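PDB 1ZU4: ftsY from Mycoplasma mycoides, which is a signal recognition particle receptor of the SRP-type GTPase family, present here as its NG domain, a helical bundle joined to a P-loop GTPase domain. Local coordinates for residues Y29-E41 / V61-I74. Numbering follows the deposited sequence.
Sequences YKQADDEFFEELE and VRKKTKRDTSFENI
A32 and R67 bring their CA atoms to 4.0 Å where two connections meet at one end of the helical bundle (N) domain: residues 29-33 lead into helix 34-46, and the loop 65-70 links helix 51-64 to helix 71-87. A32 N donates to R67 O at 2.9 Å, and a type I turn from K66 to T69 carries the 65-70 connection onward. Water 1 adds a bridge, donating to A32 O and T65 OG1. D33 and S70 N-cap the helices that follow. Beside this backbone join, the Y29 ring, its CG anti to the backbone N (chi1 179°), reaches the start of helix 71-87; F71 CD1 lies over one face, 3.5 Å from Y29 CG, with the ring planes inclined at 51°. F36 CZ meets I74 CG2, extending the apolar layer, and L25 of helix 12-27 also touches F36. The F37 ring is sandwiched between F36 CD2 and R62, whose CB makes a CH-pi contact and whose bent chain lays the guanidinium flat on it, planes 25° apart. At the guanidinium edge, R62 NH1 forms a salt bridge to D34 OD1 (2.6 Å), while R62 NH2 donates to water 2, which in turn donates to D34 O at 2.8 Å.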
loop_
_atom_site.group_PDB
_atom_site.type_symbol
_atom_site.label_atom_id
_atom_site.label_comp_id
_atom_site.label_asym_id
_atom_site.label_seq_id
_atom_site.Cartn_x
_atom_site.Cartn_y
_atom_site.Cartn_z
ATOM N N TYR A 29 -29.000 20.635 5.338
ATOM C CA TYR A 29 -29.680 19.341 5.170
ATOM C C TYR A 29 -31.110 19.381 5.690
ATOM O O TYR A 29 -31.370 19.699 6.862
ATOM C CB TYR A 29 -28.920 18.172 5.801
ATOM C CG TYR A 29 -29.624 16.813 5.653
ATOM C CD1 TYR A 29 -29.544 16.077 4.473
ATOM C CD2 TYR A 29 -30.391 16.281 6.701
ATOM C CE1 TYR A 29 -30.197 14.844 4.343
ATOM C CE2 TYR A 29 -31.038 15.055 6.589
ATOM C CZ TYR A 29 -30.936 14.340 5.407
ATOM O OH TYR A 29 -31.577 13.118 5.310
ATOM N N LYS A 30 -32.022 19.010 4.792
ATOM C CA LYS A 30 -33.449 18.959 5.051
ATOM C C LYS A 30 -33.903 17.519 4.852
ATOM O O LYS A 30 -34.131 16.821 5.838
ATOM C CB LYS A 30 -34.173 19.923 4.115
ATOM C CG LYS A 30 -33.864 21.379 4.452
ATOM C CD LYS A 30 -34.333 22.328 3.378
ATOM C CE LYS A 30 -33.672 23.678 3.559
ATOM N NZ LYS A 30 -32.368 23.733 2.816
ATOM N N GLN A 31 -33.957 17.058 3.593
ATOM C CA GLN A 31 -34.341 15.655 3.249
ATOM C C GLN A 31 -33.308 14.973 2.341
ATOM O O GLN A 31 -32.624 15.653 1.616
ATOM C CB GLN A 31 -35.725 15.638 2.571
ATOM C CG GLN A 31 -36.843 15.754 3.583
ATOM C CD GLN A 31 -38.218 15.428 3.054
ATOM O OE1 GLN A 31 -38.504 15.574 1.863
ATOM N NE2 GLN A 31 -39.108 15.016 3.962
ATOM N N ALA A 32 -33.209 13.634 2.401
ATOM C CA ALA A 32 -32.338 12.829 1.532
ATOM C C ALA A 32 -32.981 12.665 0.152
ATOM O O ALA A 32 -33.362 11.581 -0.240
ATOM C CB ALA A 32 -32.079 11.438 2.164
ATOM N N ASP A 33 -33.113 13.767 -0.562
ATOM C CA ASP A 33 -33.784 13.795 -1.851
ATOM C C ASP A 33 -32.740 13.882 -2.983
ATOM O O ASP A 33 -31.544 13.966 -2.719
ATOM C CB ASP A 33 -34.776 14.976 -1.891
ATOM C CG ASP A 33 -34.112 16.346 -1.602
ATOM O OD1 ASP A 33 -32.873 16.522 -1.730
ATOM O OD2 ASP A 33 -34.857 17.288 -1.271
ATOM N N ASP A 34 -33.186 13.888 -4.235
ATOM C CA ASP A 34 -32.246 14.001 -5.358
ATOM C C ASP A 34 -31.276 15.175 -5.243
ATOM O O ASP A 34 -30.070 15.003 -5.429
ATOM C CB ASP A 34 -32.987 14.000 -6.700
ATOM C CG ASP A 34 -33.700 12.672 -6.965
ATOM O OD1 ASP A 34 -33.298 11.626 -6.388
ATOM O OD2 ASP A 34 -34.684 12.662 -7.738
ATOM N N GLU A 35 -31.772 16.366 -4.912
ATOM C CA GLU A 35 -30.869 17.501 -4.742
ATOM C C GLU A 35 -29.796 17.215 -3.665
ATOM O O GLU A 35 -28.650 17.626 -3.820
ATOM C CB GLU A 35 -31.638 18.773 -4.398
ATOM C CG GLU A 35 -30.938 20.009 -4.860
ATOM C CD GLU A 35 -31.766 21.249 -4.622
ATOM O OE1 GLU A 35 -32.898 21.323 -5.155
ATOM O OE2 GLU A 35 -31.278 22.149 -3.898
ATOM N N PHE A 36 -30.178 16.513 -2.589
ATOM C CA PHE A 36 -29.199 16.125 -1.560
ATOM C C PHE A 36 -28.117 15.204 -2.137
ATOM O O PHE A 36 -26.927 15.371 -1.816
ATOM C CB PHE A 36 -29.853 15.469 -0.337
ATOM C CG PHE A 36 -28.886 14.708 0.506
ATOM C CD1 PHE A 36 -27.976 15.392 1.323
ATOM C CD2 PHE A 36 -28.809 13.304 0.421
ATOM C CE1 PHE A 36 -27.039 14.688 2.101
ATOM C CE2 PHE A 36 -27.883 12.593 1.187
ATOM C CZ PHE A 36 -26.980 13.290 2.015
ATOM N N PHE A 37 -28.535 14.207 -2.933
ATOM C CA PHE A 37 -27.555 13.325 -3.551
ATOM C C PHE A 37 -26.594 14.046 -4.502
ATOM O O PHE A 37 -25.448 13.695 -4.575
ATOM C CB PHE A 37 -28.177 12.033 -4.095
ATOM C CG PHE A 37 -28.585 11.082 -3.004
ATOM C CD1 PHE A 37 -29.910 11.023 -2.569
ATOM C CD2 PHE A 37 -27.632 10.310 -2.345
ATOM C CE1 PHE A 37 -30.282 10.187 -1.532
ATOM C CE2 PHE A 37 -28.009 9.448 -1.309
ATOM C CZ PHE A 37 -29.323 9.395 -0.898
ATOM N N GLU A 38 -27.039 15.131 -5.133
ATOM C CA GLU A 38 -26.139 15.933 -5.957
ATOM C C GLU A 38 -25.074 16.594 -5.102
ATOM O O GLU A 38 -23.917 16.673 -5.510
ATOM C CB GLU A 38 -26.897 17.029 -6.713
ATOM C CG GLU A 38 -27.880 16.540 -7.727
ATOM C CD GLU A 38 -28.760 17.683 -8.226
ATOM O OE1 GLU A 38 -28.262 18.835 -8.295
ATOM O OE2 GLU A 38 -29.942 17.420 -8.546
ATOM N N GLU A 39 -25.496 17.099 -3.934
ATOM C CA GLU A 39 -24.582 17.756 -3.007
ATOM C C GLU A 39 -23.638 16.713 -2.453
ATOM O O GLU A 39 -22.468 16.972 -2.354
ATOM C CB GLU A 39 -25.309 18.423 -1.832
ATOM C CG GLU A 39 -26.277 19.564 -2.179
ATOM C CD GLU A 39 -25.600 20.784 -2.766
ATOM O OE1 GLU A 39 -24.376 20.975 -2.575
ATOM O OE2 GLU A 39 -26.312 21.551 -3.447
ATOM N N LEU A 40 -24.157 15.540 -2.073
ATOM C CA LEU A 40 -23.281 14.513 -1.532
ATOM C C LEU A 40 -22.239 14.088 -2.556
ATOM O O LEU A 40 -21.035 13.922 -2.236
ATOM C CB LEU A 40 -24.090 13.321 -1.043
ATOM C CG LEU A 40 -23.277 12.047 -0.683
ATOM C CD1 LEU A 40 -22.514 12.266 0.594
ATOM C CD2 LEU A 40 -24.203 10.818 -0.555
ATOM N N GLU A 41 -22.681 13.957 -3.806
ATOM C CA GLU A 41 -21.804 13.511 -4.896
ATOM C C GLU A 41 -20.683 14.492 -5.079
ATOM O O GLU A 41 -19.547 14.105 -5.288
ATOM C CB GLU A 41 -22.631 13.316 -6.184
ATOM C CG GLU A 41 -23.313 11.958 -6.197
ATOM C CD GLU A 41 -24.456 11.825 -7.190
ATOM O OE1 GLU A 41 -24.678 12.683 -8.081
ATOM O OE2 GLU A 41 -25.141 10.829 -7.053
ATOM N N VAL A 61 -25.527 4.587 -0.659
ATOM C CA VAL A 61 -26.163 5.464 0.339
ATOM C C VAL A 61 -27.660 5.665 -0.040
ATOM O O VAL A 61 -28.546 5.542 0.791
ATOM C CB VAL A 61 -25.490 6.839 0.424
ATOM C CG1 VAL A 61 -26.316 7.776 1.340
ATOM C CG2 VAL A 61 -24.043 6.733 0.975
ATOM N N ARG A 62 -27.929 5.880 -1.319
ATOM C CA ARG A 62 -29.303 6.071 -1.778
ATOM C C ARG A 62 -30.138 4.812 -1.529
ATOM O O ARG A 62 -31.299 4.889 -1.156
ATOM C CB ARG A 62 -29.295 6.544 -3.246
ATOM C CG ARG A 62 -30.652 6.399 -3.873
ATOM C CD ARG A 62 -31.014 7.439 -4.890
ATOM N NE ARG A 62 -29.983 8.212 -5.596
ATOM C CZ ARG A 62 -30.269 9.434 -6.058
ATOM N NH1 ARG A 62 -31.467 9.929 -5.805
ATOM N NH2 ARG A 62 -29.389 10.169 -6.742
ATOM N N LYS A 63 -29.524 3.643 -1.669
ATOM C CA LYS A 63 -30.220 2.392 -1.429
ATOM C C LYS A 63 -30.568 2.146 0.039
ATOM O O LYS A 63 -31.632 1.610 0.351
ATOM C CB LYS A 63 -29.378 1.235 -1.944
ATOM C CG LYS A 63 -30.199 -0.032 -2.079
ATOM C CD LYS A 63 -29.826 -0.752 -3.362
ATOM C CE LYS A 63 -28.645 -1.654 -3.099
ATOM N NZ LYS A 63 -29.074 -2.717 -2.132
ATOM N N LYS A 64 -29.650 2.529 0.922
ATOM C CA LYS A 64 -29.757 2.327 2.379
ATOM C C LYS A 64 -30.693 3.324 3.067
ATOM O O LYS A 64 -31.033 3.192 4.254
ATOM C CB LYS A 64 -28.350 2.454 2.977
ATOM C CG LYS A 64 -27.464 1.280 2.651
ATOM C CD LYS A 64 -25.981 1.543 2.825
ATOM C CE LYS A 64 -25.186 0.524 1.997
ATOM N NZ LYS A 64 -25.203 -0.854 2.615
ATOM N N THR A 65 -31.111 4.362 2.366
ATOM C CA THR A 65 -31.701 5.468 3.124
ATOM C C THR A 65 -33.058 5.885 2.561
ATOM O O THR A 65 -33.383 5.524 1.466
ATOM C CB THR A 65 -30.788 6.715 3.106
ATOM O OG1 THR A 65 -30.484 7.057 1.769
ATOM C CG2 THR A 65 -29.437 6.481 3.833
ATOM N N LYS A 66 -33.796 6.714 3.303
ATOM C CA LYS A 66 -35.042 7.271 2.828
ATOM C C LYS A 66 -34.930 8.793 2.885
ATOM O O LYS A 66 -34.021 9.323 3.526
ATOM C CB LYS A 66 -36.221 6.780 3.677
ATOM C CG LYS A 66 -36.433 5.304 3.660
ATOM C CD LYS A 66 -36.594 4.767 2.241
ATOM C CE LYS A 66 -37.081 3.331 2.276
ATOM N NZ LYS A 66 -37.522 2.875 0.951
ATOM N N ARG A 67 -35.837 9.495 2.222
ATOM C CA ARG A 67 -35.841 10.973 2.250
ATOM C C ARG A 67 -35.933 11.535 3.683
ATOM O O ARG A 67 -35.419 12.614 3.946
ATOM C CB ARG A 67 -37.008 11.520 1.420
ATOM C CG ARG A 67 -38.344 11.160 2.054
ATOM C CD ARG A 67 -39.585 11.667 1.319
ATOM N NE ARG A 67 -40.749 10.882 1.748
ATOM C CZ ARG A 67 -41.278 10.902 2.980
ATOM N NH1 ARG A 67 -40.778 11.690 3.941
ATOM N NH2 ARG A 67 -42.327 10.133 3.250
ATOM N N ASP A 68 -36.621 10.806 4.573
ATOM C CA ASP A 68 -36.804 11.173 5.988
ATOM C C ASP A 68 -35.705 10.704 6.938
ATOM O O ASP A 68 -35.787 10.932 8.157
ATOM C CB ASP A 68 -38.114 10.577 6.500
ATOM C CG ASP A 68 -38.186 9.042 6.307
ATOM O OD1 ASP A 68 -38.671 8.586 5.229
ATOM O OD2 ASP A 68 -37.782 8.291 7.247
ATOM N N THR A 69 -34.685 10.026 6.416
ATOM C CA THR A 69 -33.568 9.597 7.247
ATOM C C THR A 69 -32.953 10.856 7.958
ATOM O O THR A 69 -32.827 11.940 7.364
ATOM C CB THR A 69 -32.555 8.699 6.421
ATOM O OG1 THR A 69 -33.223 7.481 6.005
ATOM C CG2 THR A 69 -31.347 8.296 7.225
ATOM N N SER A 70 -32.662 10.716 9.250
ATOM C CA SER A 70 -31.988 11.763 10.013
ATOM C C SER A 70 -30.606 11.899 9.429
ATOM O O SER A 70 -30.084 10.919 8.918
ATOM C CB SER A 70 -31.842 11.331 11.463
ATOM O OG SER A 70 -31.132 10.101 11.533
ATOM N N PHE A 71 -29.985 13.075 9.534
ATOM C CA PHE A 71 -28.616 13.219 9.027
ATOM C C PHE A 71 -27.594 12.292 9.692
ATOM O O PHE A 71 -26.571 11.956 9.105
ATOM C CB PHE A 71 -28.142 14.671 9.041
ATOM C CG PHE A 71 -26.918 14.900 8.205
ATOM C CD1 PHE A 71 -26.981 14.827 6.805
ATOM C CD2 PHE A 71 -25.698 15.158 8.800
ATOM C CE1 PHE A 71 -25.858 15.034 6.033
ATOM C CE2 PHE A 71 -24.584 15.332 8.009
ATOM C CZ PHE A 71 -24.672 15.288 6.643
ATOM N N GLU A 72 -27.879 11.873 10.908
ATOM C CA GLU A 72 -27.032 10.910 11.614
ATOM C C GLU A 72 -27.054 9.537 10.941
ATOM O O GLU A 72 -26.034 8.833 10.848
ATOM C CB GLU A 72 -27.501 10.761 13.076
ATOM C CG GLU A 72 -26.998 11.839 14.028
ATOM C CD GLU A 72 -25.496 11.750 14.261
ATOM O OE1 GLU A 72 -25.057 10.816 14.997
ATOM O OE2 GLU A 72 -24.763 12.619 13.706
ATOM N N ASN A 73 -28.226 9.138 10.490
ATOM C CA ASN A 73 -28.363 7.867 9.809
ATOM C C ASN A 73 -27.809 7.902 8.389
ATOM O O ASN A 73 -27.420 6.863 7.866
ATOM C CB ASN A 73 -29.810 7.359 9.887
ATOM C CG ASN A 73 -30.131 6.686 11.254
ATOM O OD1 ASN A 73 -29.252 6.102 11.905
ATOM N ND2 ASN A 73 -31.384 6.769 11.671
ATOM N N ILE A 74 -27.734 9.091 7.774
ATOM C CA ILE A 74 -27.105 9.199 6.430
ATOM C C ILE A 74 -25.592 8.932 6.562
ATOM O O ILE A 74 -24.989 8.211 5.747
ATOM C CB ILE A 74 -27.324 10.552 5.776
ATOM C CG1 ILE A 74 -28.677 10.597 5.067
ATOM C CG2 ILE A 74 -26.271 10.813 4.676
ATOM C CD1 ILE A 74 -29.651 11.334 5.785
HETATM O O HOH W 1 -32.895 8.584 0.428
HETATM O O HOH W 2 -29.772 13.103 -7.482
#